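Local coordinates for protein hydroxyethylthiazole kinase (Pyrococcus horikoshii, PDB 3HPD) that probably phosphorylates the hydroxyl group of 4-methyl-5-beta-hydroxyethylthiazole with magnesium and ATP, a step on the way to thiamine diphosphate, at residues 116-121 against 163-168; 146-151 against 168-173; 91-96 against 122-127; 195-200 against 216-221. All blocks are in the same frame, centred on the assembly; numbering follows the deposited sequence.

Interaction 1: 116-121 against 163-168; sequences VLKGNF and AVTGAV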
loop_
_atom_site.group_PDB
_atom_site.type_symbol
_atom_site.label_atom_id
_atom_site.label_comp_id
_atom_site.label_asym_id
_atom_site.label_seq_id
_atom_site.Cartn_x
_atom_site.Cartn_y
_atom_site.Cartn_z
ATOM N N VAL A 116 -2.216 -18.293 17.861
ATOM C CA VAL A 116 -0.905 -18.393 17.233
ATOM C C VAL A 116 -0.145 -17.092 17.446
ATOM O O VAL A 116 -0.692 -16.007 17.244
ATOM C CB VAL A 116 -0.998 -18.641 15.702
ATOM C CG1 VAL A 116 0.398 -18.579 15.074
ATOM C CG2 VAL A 116 -1.622 -19.998 15.422
ATOM N N LEU A 117 1.104 -17.209 17.885
ATOM C CA LEU A 117 1.984 -16.052 18.081
ATOM C C LEU A 117 3.124 -16.333 17.111
ATOM O O LEU A 117 3.775 -17.364 17.183
ATOM C CB LEU A 117 2.519 -15.993 19.519
ATOM C CG LEU A 117 3.603 -14.930 19.775
ATOM C CD1 LEU A 117 3.045 -13.537 19.538
ATOM C CD2 LEU A 117 4.112 -15.047 21.206
ATOM N N LYS A 118 3.353 -15.401 16.195
ATOM C CA LYS A 118 4.398 -15.568 15.198
ATOM C C LYS A 118 5.337 -14.387 15.057
ATOM O O LYS A 118 4.915 -13.312 14.710
ATOM C CB LYS A 118 3.816 -15.788 13.811
ATOM C CG LYS A 118 4.957 -16.035 12.851
ATOM C CD LYS A 118 4.805 -15.516 11.406
ATOM C CE LYS A 118 4.706 -13.947 11.272
ATOM N NZ LYS A 118 5.783 -13.099 11.939
ATOM N N GLY A 119 6.623 -14.588 15.283
ATOM C CA GLY A 119 7.574 -13.506 15.151
ATOM C C GLY A 119 8.991 -13.989 14.996
ATOM O O GLY A 119 9.223 -15.197 15.006
ATOM N N ASN A 120 9.945 -13.071 14.849
ATOM C CA ASN A 120 11.336 -13.491 14.721
ATOM C C ASN A 120 11.946 -13.702 16.104
ATOM O O ASN A 120 11.292 -13.477 17.122
ATOM C CB ASN A 120 12.163 -12.474 13.920
ATOM C CG ASN A 120 12.203 -11.105 14.565
ATOM O OD1 ASN A 120 12.295 -10.978 15.784
ATOM N ND2 ASN A 120 12.154 -10.065 13.737
ATOM N N PHE A 121 13.201 -14.133 16.139
ATOM C CA PHE A 121 13.871 -14.404 17.404
ATOM C C PHE A 121 13.862 -13.228 18.382
ATOM O O PHE A 121 13.519 -13.394 19.548
ATOM C CB PHE A 121 15.317 -14.840 17.161
ATOM C CG PHE A 121 15.974 -15.430 18.373
ATOM C CD1 PHE A 121 15.884 -16.793 18.635
ATOM C CD2 PHE A 121 16.651 -14.617 19.276
ATOM C CE1 PHE A 121 16.457 -17.339 19.782
ATOM C CE2 PHE A 121 17.226 -15.152 20.426
ATOM C CZ PHE A 121 17.129 -16.515 20.678
ATOM N N ALA A 163 5.623 -19.556 16.813
ATOM C CA ALA A 163 6.539 -19.791 15.718
ATOM C C ALA A 163 7.618 -18.724 15.802
ATOM O O ALA A 163 7.318 -17.533 15.885
ATOM C CB ALA A 163 5.817 -19.701 14.372
ATOM N N VAL A 164 8.869 -19.166 15.834
ATOM C CA VAL A 164 10.003 -18.259 15.846
ATOM C C VAL A 164 10.593 -18.454 14.454
ATOM O O VAL A 164 11.163 -19.502 14.146
ATOM C CB VAL A 164 11.049 -18.638 16.915
ATOM C CG1 VAL A 164 12.267 -17.733 16.784
ATOM C CG2 VAL A 164 10.447 -18.497 18.306
ATOM N N THR A 165 10.419 -17.453 13.604
ATOM C CA THR A 165 10.897 -17.527 12.233
ATOM C C THR A 165 12.380 -17.195 12.082
ATOM O O THR A 165 12.946 -16.451 12.880
ATOM C CB THR A 165 10.066 -16.597 11.335
ATOM O OG1 THR A 165 10.204 -15.245 11.787
ATOM C CG2 THR A 165 8.596 -16.984 11.400
ATOM N N GLY A 166 12.998 -17.764 11.050
ATOM C CA GLY A 166 14.407 -17.533 10.784
ATOM C C GLY A 166 14.850 -18.393 9.614
ATOM O O GLY A 166 14.005 -18.924 8.891
ATOM N N ALA A 167 16.162 -18.527 9.414
ATOM C CA ALA A 167 16.682 -19.349 8.324
ATOM C C ALA A 167 15.940 -20.678 8.427
ATOM O O ALA A 167 15.491 -21.241 7.431
ATOM C CB ALA A 167 18.185 -19.556 8.489
ATOM N N VAL A 168 15.823 -21.164 9.656
ATOM C CA VAL A 168 15.085 -22.382 9.952
ATOM C C VAL A 168 13.983 -21.904 10.891
ATOM O O VAL A 168 14.263 -21.214 11.872
ATOM C CB VAL A 168 15.954 -23.431 10.693
ATOM C CG1 VAL A 168 15.091 -24.619 11.109
ATOM C CG2 VAL A 168 17.093 -23.898 9.796
HETATM O O HOH W 1 8.382 -13.252 11.189
HETATM O O HOH W 2 14.773 -14.758 13.673
#

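Interaction 2: 146-151 against 168-173; sequences EAKKLT and VDYVSD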
loop_
_atom_site.group_PDB
_atom_site.type_symbol
_atom_site.label_atom_id
_atom_site.label_comp_id
_atom_site.label_asym_id
_atom_site.label_seq_id
_atom_site.Cartn_x
_atom_site.Cartn_y
_atom_site.Cartn_z
ATOM N N GLU A 146 18.851 -22.934 20.386
ATOM C CA GLU A 146 18.349 -21.812 21.165
ATOM C C GLU A 146 16.986 -21.345 20.651
ATOM O O GLU A 146 16.109 -20.990 21.436
ATOM C CB GLU A 146 19.361 -20.663 21.125
ATOM C CG GLU A 146 18.950 -19.434 21.919
ATOM C CD GLU A 146 20.051 -18.391 21.990
ATOM O OE1 GLU A 146 20.963 -18.430 21.136
ATOM O OE2 GLU A 146 19.997 -17.527 22.892
ATOM N N ALA A 147 16.811 -21.351 19.334
ATOM C CA ALA A 147 15.544 -20.937 18.730
ATOM C C ALA A 147 14.461 -21.952 19.081
ATOM O O ALA A 147 13.316 -21.591 19.354
ATOM C CB ALA A 147 15.691 -20.830 17.218
ATOM N N LYS A 148 14.835 -23.228 19.076
ATOM C CA LYS A 148 13.897 -24.296 19.402
ATOM C C LYS A 148 13.435 -24.178 20.849
ATOM O O LYS A 148 12.250 -24.306 21.143
ATOM C CB LYS A 148 14.545 -25.666 19.180
ATOM C CG LYS A 148 13.628 -26.822 19.532
ATOM C CD LYS A 148 14.184 -28.170 19.093
ATOM C CE LYS A 148 15.434 -28.545 19.859
ATOM N NZ LYS A 148 15.435 -29.998 20.204
ATOM N N LYS A 149 14.379 -23.936 21.751
ATOM C CA LYS A 149 14.056 -23.797 23.164
ATOM C C LYS A 149 13.164 -22.577 23.382
ATOM O O LYS A 149 12.220 -22.622 24.169
ATOM C CB LYS A 149 15.341 -23.669 23.986
ATOM C CG LYS A 149 15.129 -23.307 25.454
ATOM C CD LYS A 149 16.428 -23.442 26.243
ATOM C CE LYS A 149 16.370 -22.706 27.576
ATOM N NZ LYS A 149 15.292 -23.208 28.473
ATOM N N LEU A 150 13.463 -21.490 22.675
ATOM C CA LEU A 150 12.677 -20.266 22.799
ATOM C C LEU A 150 11.233 -20.516 22.385
ATOM O O LEU A 150 10.298 -20.135 23.088
ATOM C CB LEU A 150 13.267 -19.150 21.928
ATOM C CG LEU A 150 12.447 -17.853 21.912
ATOM C CD1 LEU A 150 12.344 -17.298 23.325
ATOM C CD2 LEU A 150 13.087 -16.835 20.984
ATOM N N THR A 151 11.061 -21.158 21.236
ATOM C CA THR A 151 9.735 -21.458 20.718
ATOM C C THR A 151 8.910 -22.229 21.746
ATOM O O THR A 151 7.764 -21.875 22.019
ATOM C CB THR A 151 9.832 -22.281 19.423
ATOM O OG1 THR A 151 10.681 -21.598 18.493
ATOM C CG2 THR A 151 8.458 -22.460 18.799
ATOM N N VAL A 168 15.823 -21.164 9.656
ATOM C CA VAL A 168 15.085 -22.382 9.952
ATOM C C VAL A 168 13.983 -21.904 10.891
ATOM O O VAL A 168 14.263 -21.214 11.872
ATOM C CB VAL A 168 15.954 -23.431 10.693
ATOM C CG1 VAL A 168 15.091 -24.619 11.109
ATOM C CG2 VAL A 168 17.093 -23.898 9.796
ATOM N N ASP A 169 12.732 -22.229 10.580
ATOM C CA ASP A 169 11.627 -21.811 11.438
ATOM C C ASP A 169 11.292 -22.926 12.410
ATOM O O ASP A 169 11.420 -24.103 12.079
ATOM C CB ASP A 169 10.365 -21.513 10.620
ATOM C CG ASP A 169 10.608 -20.539 9.494
ATOM O OD1 ASP A 169 10.932 -19.363 9.769
ATOM O OD2 ASP A 169 10.470 -20.958 8.328
ATOM N N TYR A 170 10.865 -22.550 13.611
ATOM C CA TYR A 170 10.454 -23.522 14.615
ATOM C C TYR A 170 9.039 -23.174 15.048
ATOM O O TYR A 170 8.717 -22.006 15.274
ATOM C CB TYR A 170 11.401 -23.503 15.818
ATOM C CG TYR A 170 12.709 -24.186 15.515
ATOM C CD1 TYR A 170 12.790 -25.576 15.455
ATOM C CD2 TYR A 170 13.846 -23.445 15.207
ATOM C CE1 TYR A 170 13.973 -26.211 15.090
ATOM C CE2 TYR A 170 15.027 -24.066 14.838
ATOM C CZ TYR A 170 15.084 -25.448 14.780
ATOM O OH TYR A 170 16.248 -26.067 14.392
ATOM N N VAL A 171 8.197 -24.195 15.142
ATOM C CA VAL A 171 6.806 -24.019 15.542
ATOM C C VAL A 171 6.526 -25.032 16.637
ATOM O O VAL A 171 6.859 -26.208 16.488
ATOM C CB VAL A 171 5.850 -24.301 14.364
ATOM C CG1 VAL A 171 4.447 -23.809 14.696
ATOM C CG2 VAL A 171 6.374 -23.639 13.103
ATOM N N SER A 172 5.921 -24.582 17.730
ATOM C CA SER A 172 5.615 -25.481 18.835
ATOM C C SER A 172 4.359 -25.074 19.586
ATOM O O SER A 172 4.036 -23.888 19.682
ATOM C CB SER A 172 6.786 -25.523 19.819
ATOM O OG SER A 172 6.522 -26.421 20.888
ATOM N N ASP A 173 3.651 -26.066 20.113
ATOM C CA ASP A 173 2.447 -25.812 20.890
ATOM C C ASP A 173 2.767 -26.157 22.340
ATOM O O ASP A 173 1.880 -26.219 23.189
ATOM C CB ASP A 173 1.275 -26.659 20.382
ATOM C CG ASP A 173 1.503 -28.153 20.554
ATOM O OD1 ASP A 173 2.597 -28.556 21.000
ATOM O OD2 ASP A 173 0.574 -28.927 20.235
#

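Interaction 3: 91-96 against 122-127; sequences LDPVGA and GEISAL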
loop_
_atom_site.group_PDB
_atom_site.type_symbol
_atom_site.label_atom_id
_atom_site.label_comp_id
_atom_site.label_asym_id
_atom_site.label_seq_id
_atom_site.Cartn_x
_atom_site.Cartn_y
_atom_site.Cartn_z
ATOM N N LEU A 91 -1.402 -13.458 16.115
ATOM C CA LEU A 91 -0.756 -12.198 16.463
ATOM C C LEU A 91 0.669 -12.125 15.935
ATOM O O LEU A 91 1.463 -13.030 16.158
ATOM C CB LEU A 91 -0.718 -12.010 17.986
ATOM C CG LEU A 91 0.148 -10.843 18.479
ATOM C CD1 LEU A 91 -0.472 -9.512 18.038
ATOM C CD2 LEU A 91 0.272 -10.896 19.997
ATOM N N ASP A 92 0.980 -11.046 15.224
ATOM C CA ASP A 92 2.330 -10.834 14.721
ATOM C C ASP A 92 2.791 -9.580 15.456
ATOM O O ASP A 92 2.400 -8.465 15.101
ATOM C CB ASP A 92 2.334 -10.581 13.214
ATOM C CG ASP A 92 3.732 -10.620 12.633
ATOM O OD1 ASP A 92 4.675 -10.209 13.346
ATOM O OD2 ASP A 92 3.890 -11.049 11.471
ATOM N N PRO A 93 3.626 -9.751 16.494
ATOM C CA PRO A 93 4.170 -8.679 17.336
ATOM C C PRO A 93 5.292 -7.887 16.682
ATOM O O PRO A 93 6.377 -7.755 17.254
ATOM C CB PRO A 93 4.653 -9.440 18.562
ATOM C CG PRO A 93 5.254 -10.666 17.929
ATOM C CD PRO A 93 4.212 -11.052 16.874
ATOM N N VAL A 94 5.027 -7.354 15.494
ATOM C CA VAL A 94 6.030 -6.594 14.758
ATOM C C VAL A 94 6.701 -5.507 15.591
ATOM O O VAL A 94 6.052 -4.572 16.055
ATOM C CB VAL A 94 5.421 -5.935 13.499
ATOM C CG1 VAL A 94 6.501 -5.192 12.721
ATOM C CG2 VAL A 94 4.770 -6.997 12.620
ATOM N N GLY A 95 8.007 -5.639 15.784
ATOM C CA GLY A 95 8.728 -4.633 16.537
ATOM C C GLY A 95 8.754 -4.795 18.043
ATOM O O GLY A 95 9.307 -3.940 18.734
ATOM N N ALA A 96 8.154 -5.862 18.565
ATOM C CA ALA A 96 8.184 -6.081 20.006
ATOM C C ALA A 96 9.665 -6.131 20.374
ATOM O O ALA A 96 10.466 -6.730 19.657
ATOM C CB ALA A 96 7.498 -7.396 20.363
ATOM N N GLY A 122 14.239 -12.047 17.905
ATOM C CA GLY A 122 14.272 -10.882 18.771
ATOM C C GLY A 122 12.931 -10.521 19.383
ATOM O O GLY A 122 12.847 -10.208 20.574
ATOM N N GLU A 123 11.878 -10.572 18.574
ATOM C CA GLU A 123 10.537 -10.232 19.042
ATOM C C GLU A 123 10.013 -11.211 20.084
ATOM O O GLU A 123 9.525 -10.799 21.134
ATOM C CB GLU A 123 9.569 -10.158 17.853
ATOM C CG GLU A 123 10.002 -9.150 16.790
ATOM C CD GLU A 123 9.185 -9.230 15.511
ATOM O OE1 GLU A 123 8.718 -10.337 15.159
ATOM O OE2 GLU A 123 9.027 -8.186 14.837
ATOM N N ILE A 124 10.115 -12.507 19.804
ATOM C CA ILE A 124 9.626 -13.498 20.751
ATOM C C ILE A 124 10.480 -13.553 22.019
ATOM O O ILE A 124 9.957 -13.735 23.114
ATOM C CB ILE A 124 9.564 -14.904 20.116
ATOM C CG1 ILE A 124 8.719 -14.862 18.839
ATOM C CG2 ILE A 124 8.962 -15.895 21.106
ATOM C CD1 ILE A 124 7.323 -14.266 19.026
ATOM N N SER A 125 11.790 -13.384 21.879
ATOM C CA SER A 125 12.655 -13.421 23.051
ATOM C C SER A 125 12.358 -12.224 23.952
ATOM O O SER A 125 12.411 -12.331 25.174
ATOM C CB SER A 125 14.130 -13.424 22.636
ATOM O OG SER A 125 14.464 -12.254 21.914
ATOM N N ALA A 126 12.031 -11.087 23.345
ATOM C CA ALA A 126 11.715 -9.887 24.112
ATOM C C ALA A 126 10.405 -10.062 24.879
ATOM O O ALA A 126 10.272 -9.591 26.009
ATOM C CB ALA A 126 11.625 -8.680 23.187
ATOM N N LEU A 127 9.442 -10.741 24.263
ATOM C CA LEU A 127 8.147 -10.974 24.897
ATOM C C LEU A 127 8.254 -11.955 26.059
ATOM O O LEU A 127 7.627 -11.766 27.100
ATOM C CB LEU A 127 7.138 -11.507 23.875
ATOM C CG LEU A 127 6.704 -10.541 22.770
ATOM C CD1 LEU A 127 5.784 -11.262 21.792
ATOM C CD2 LEU A 127 5.994 -9.342 23.387
HETATM O O HOH W 3 7.161 -10.658 13.008
#

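Interaction 4: 195-200 against 216-221; sequences CMVAAL and SALVTF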
loop_
_atom_site.group_PDB
_atom_site.type_symbol
_atom_site.label_atom_id
_atom_site.label_comp_id
_atom_site.label_asym_id
_atom_site.label_seq_id
_atom_site.Cartn_x
_atom_site.Cartn_y
_atom_site.Cartn_z
ATOM N N CYS A 195 4.877 -10.811 7.859
ATOM C CA CYS A 195 3.490 -10.395 8.025
ATOM C C CYS A 195 2.611 -11.159 7.038
ATOM O O CYS A 195 1.448 -11.445 7.324
ATOM C CB CYS A 195 3.359 -8.885 7.809
ATOM S SG CYS A 195 4.326 -7.894 8.999
ATOM N N MET A 196 3.168 -11.484 5.875
ATOM C CA MET A 196 2.424 -12.253 4.885
ATOM C C MET A 196 2.164 -13.631 5.482
ATOM O O MET A 196 1.073 -14.181 5.353
ATOM C CB MET A 196 3.229 -12.415 3.594
ATOM C CG MET A 196 3.404 -11.140 2.787
ATOM S SD MET A 196 4.410 -11.461 1.317
ATOM C CE MET A 196 4.094 -9.986 0.365
ATOM N N VAL A 197 3.179 -14.185 6.138
ATOM C CA VAL A 197 3.049 -15.501 6.756
ATOM C C VAL A 197 1.988 -15.490 7.857
ATOM O O VAL A 197 1.227 -16.443 7.999
ATOM C CB VAL A 197 4.396 -15.984 7.343
ATOM C CG1 VAL A 197 4.198 -17.282 8.107
ATOM C CG2 VAL A 197 5.399 -16.194 6.221
ATOM N N ALA A 198 1.937 -14.411 8.632
ATOM C CA ALA A 198 0.940 -14.306 9.697
ATOM C C ALA A 198 -0.457 -14.285 9.086
ATOM O O ALA A 198 -1.377 -14.933 9.589
ATOM C CB ALA A 198 1.173 -13.042 10.519
ATOM N N ALA A 199 -0.616 -13.540 7.993
ATOM C CA ALA A 199 -1.910 -13.453 7.319
ATOM C C ALA A 199 -2.324 -14.810 6.751
ATOM O O ALA A 199 -3.483 -15.214 6.869
ATOM C CB ALA A 199 -1.857 -12.409 6.200
ATOM N N LEU A 200 -1.377 -15.515 6.138
ATOM C CA LEU A 200 -1.664 -16.831 5.567
ATOM C C LEU A 200 -2.016 -17.816 6.676
ATOM O O LEU A 200 -2.874 -18.683 6.501
ATOM C CB LEU A 200 -0.454 -17.350 4.783
ATOM C CG LEU A 200 -0.051 -16.529 3.553
ATOM C CD1 LEU A 200 1.228 -17.094 2.965
ATOM C CD2 LEU A 200 -1.171 -16.548 2.526
ATOM N N SER A 216 2.035 -25.382 8.288
ATOM C CA SER A 216 1.628 -25.419 6.885
ATOM C C SER A 216 1.860 -24.072 6.204
ATOM O O SER A 216 2.271 -24.015 5.046
ATOM C CB SER A 216 0.149 -25.797 6.764
ATOM O OG SER A 216 -0.083 -27.105 7.256
ATOM N N ALA A 217 1.589 -22.991 6.926
ATOM C CA ALA A 217 1.765 -21.650 6.375
ATOM C C ALA A 217 3.233 -21.375 6.067
ATOM O O ALA A 217 3.565 -20.819 5.021
ATOM C CB ALA A 217 1.237 -20.611 7.354
ATOM N N LEU A 218 4.109 -21.779 6.981
ATOM C CA LEU A 218 5.541 -21.566 6.813
ATOM C C LEU A 218 6.120 -22.385 5.667
ATOM O O LEU A 218 6.969 -21.900 4.922
ATOM C CB LEU A 218 6.271 -21.884 8.122
ATOM C CG LEU A 218 6.070 -20.824 9.210
ATOM C CD1 LEU A 218 6.325 -21.420 10.585
ATOM C CD2 LEU A 218 6.994 -19.641 8.943
ATOM N N VAL A 219 5.659 -23.624 5.523
ATOM C CA VAL A 219 6.142 -24.480 4.447
ATOM C C VAL A 219 5.647 -23.950 3.104
ATOM O O VAL A 219 6.416 -23.809 2.154
ATOM C CB VAL A 219 5.659 -25.935 4.636
ATOM C CG1 VAL A 219 5.888 -26.740 3.361
ATOM C CG2 VAL A 219 6.403 -26.569 5.806
ATOM N N THR A 220 4.357 -23.649 3.034
ATOM C CA THR A 220 3.773 -23.136 1.802
ATOM C C THR A 220 4.444 -21.843 1.350
ATOM O O THR A 220 4.814 -21.703 0.183
ATOM C CB THR A 220 2.259 -22.892 1.976
ATOM O OG1 THR A 220 1.610 -24.143 2.232
ATOM C CG2 THR A 220 1.666 -22.276 0.722
ATOM N N PHE A 221 4.608 -20.897 2.268
ATOM C CA PHE A 221 5.226 -19.622 1.913
ATOM C C PHE A 221 6.709 -19.788 1.603
ATOM O O PHE A 221 7.245 -19.134 0.705
ATOM C CB PHE A 221 5.055 -18.609 3.047
ATOM C CG PHE A 221 5.509 -17.223 2.688
ATOM C CD1 PHE A 221 4.743 -16.426 1.844
ATOM C CD2 PHE A 221 6.717 -16.727 3.169
ATOM C CE1 PHE A 221 5.168 -15.147 1.486
ATOM C CE2 PHE A 221 7.153 -15.447 2.817
ATOM C CZ PHE A 221 6.379 -14.658 1.973
#

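Interaction 1: 116-121 against 163-168
Two neighbouring parallel strands of the central sheet, 116-120 and 161-165, run side by side here in a ribokinase-clan kinase, and each carries a predicted ATP-binding residue, Lys118 and Thr165. Three backbone bonds tie them together. Ala163 N donates to Leu117 O at 2.9 Å, and Gly119 N to Ala163 O at 3.1 Å. Thr165 N closes the set on Gly119 O at 2.9 Å. Gly119 O also receives a CA-H...O contact from Val164 CA, at 3.3 Å. On one side of the sheet the Lys118 side chain crosses that of Thr165 at about a right angle, with Lys118 CG 4.0 Å from Thr165 CG2. Lys118 then bends at chi2, chi3 and chi4, which brings NZ within 2.7 Å of a water that Thr165 OG1 also binds. A salt bridge to Asp92 holds the amine further. Asn120, at the N-cap position, caps helix 121-131 by accepting from Glu123 N through OD1. On the other side of the sheet Val164 CG1 lies 3.7 Å from Phe121 CA. Lys118 and Thr165 thus share a water, consistent with their predicted part in binding the nucleotide; a phosphate ion near Asn120, probably from the crystallisation liquor, may mark the pocket.

Interaction 2: 146-151 against 168-173
Tyr170 meets the helix through its ring and its CB. Lys148 CB sits over one face of the ring, 4.2 Å from the centroid and 13° off the normal, a CH-pi contact. Lys148 N lies over a face too, 4.0 Å from Tyr170 CD2. The methyl of Ala147 reaches the ring obliquely, with CB 3.8 Å from Tyr170 CD2. One turn further on, Thr151 crosses the tyrosine side chain at about a right angle and brings OG1 to 3.4 Å from Tyr170 CB. Its methyl, placed anti to the backbone N (OG1 at chi1 -54°), points into the strand and packs 3.6 Å from Ser172 CB.

The same torsion lets Thr151 OG1 donate back to Ala147 O at 2.8 Å. That carbonyl also takes the helical bond from Thr151 N, and the two donors arrive from opposite faces of its plane. Farther out, the lysine amine leads away to a salt bridge with Glu145, while Ser172 OG is held by Thr177 and by backbone atoms of the turn after it. Val164 on strand 161-165 packs against Thr151 as well, so the helix packs on both strands.

No hydrogen bond joins helix to strand: with Thr151 OG1 spent on Ala147 O, the buried join between helix 144-157 and the antiparallel part of the sheet is van der Waals and CH-pi packing.

Interaction 3: 91-96 against 122-127
Glu123 reaches out from its helix toward the turn following strand 89-92: CG anti to the carbonyl carbon (chi1 -58°) and the extended chain beyond carry the carboxylate out to that turn. OE2 accepts from Gly95 N at 2.9 Å with an N-H...O angle of 166°, the amide coming from above the carboxylate plane, 39° out of it. Val94 CA stands 3.4 Å from Glu123 OE2. The other oxygen, OE1, is turned toward Asp92: Glu123 OE1 and Asp92 OD1 are 4.4 Å apart, and a water lies within hydrogen-bonding distance of both, 2.5 Å from Asp92 OD1 and 2.7 Å from Glu123 OE1. The closeness of two acidic groups is probably offset by Lys118, the partner of Asp92.

Beside the carboxylate the contact is apolar. Leu127 meets Pro93 obliquely, its CD1 3.9 Å from Pro93 CB, while its other methyl, CD2, lies 3.9 Å from Ala96 CB. Ile124, about one turn before Leu127, brings CD1 to 4.3 Å from Pro93 CG. Ala96 O faces Glu123 CA in a CA-H...O contact. The receiving surface is a type II turn from Pro93 to Ala96, closed by Ala96 N on Pro93 O, with Pro93 also at the centre of an inverse gamma turn.

Helix 121-131 thus leans on the loop leaving strand 89-92, which pairs with strand 116-120 in the sheet. Helix 100-112 adds Ser106 against both Pro93 and Leu127, and Ile124 packs on Leu150 and Ala154 of helix 144-157; Asp92 abuts helix 193-205.

Interaction 4: 195-200 against 216-221
Ser216 O is gripped twice, by Thr220 N and by Thr220 OG1, each 2.9 Å from it, from opposite faces of the carbonyl plane; this keeps the threonine hydroxyl within helix 210-231. The next residue, Phe221, and Val197 of helix 193-205 carry the largest shares of the contact. CG anti to the backbone N (chi1 -173°) extends the Phe221 ring across to that helix, where three side chains meet it. Val197 CG2 comes closest, 3.4 Å from Phe221 CD2. Leu200 sets CD1 3.7 Å from Phe221 CD1, the two side chains crossing at about a right angle. Met196 SD lies 3.8 Å from Phe221 CE1, and 4.8 Å from the ring centroid at 70° off the normal, a Met-aromatic contact. The second methyl of Val197, CG1, turns instead to Leu218, 3.8 Å from Leu218 CD2. The short segments cross at 128°, with axes 9.1 Å apart.

Leu218 also touches Thr165, and Val197 touches Lys118, both predicted ATP-binding residues, so these two helices cover the sheet face that carries Lys118 and Thr165. No hydrogen bond crosses between the segments; the join is made of buried hydrocarbon, aromatic and sulfur surfaces.

In the fold
All four interactions gather round one mixed sheet. Interaction 1 joins strands 116-120 and 161-165; interaction 2 lays helix 144-157 on the neighbouring strand 169-172, its centre about 7 Å away. Interaction 3 sets helix 121-131 against the loop after strand 89-92. The centres of interactions 1 and 3 are about 9 Å apart. Interaction 4, between helices 193-205 and 210-231, comes last along the chain, its centre about 11 Å from that of interaction 1. Interaction 1 crosses both 2 and 3 in the sequence, whereas 3 closes before 2 opens. Lys118 links 1 to 3 and 4. Helices 193-205 and 210-231 cover the face with Lys118 and Thr165, and helix 144-157 the other face.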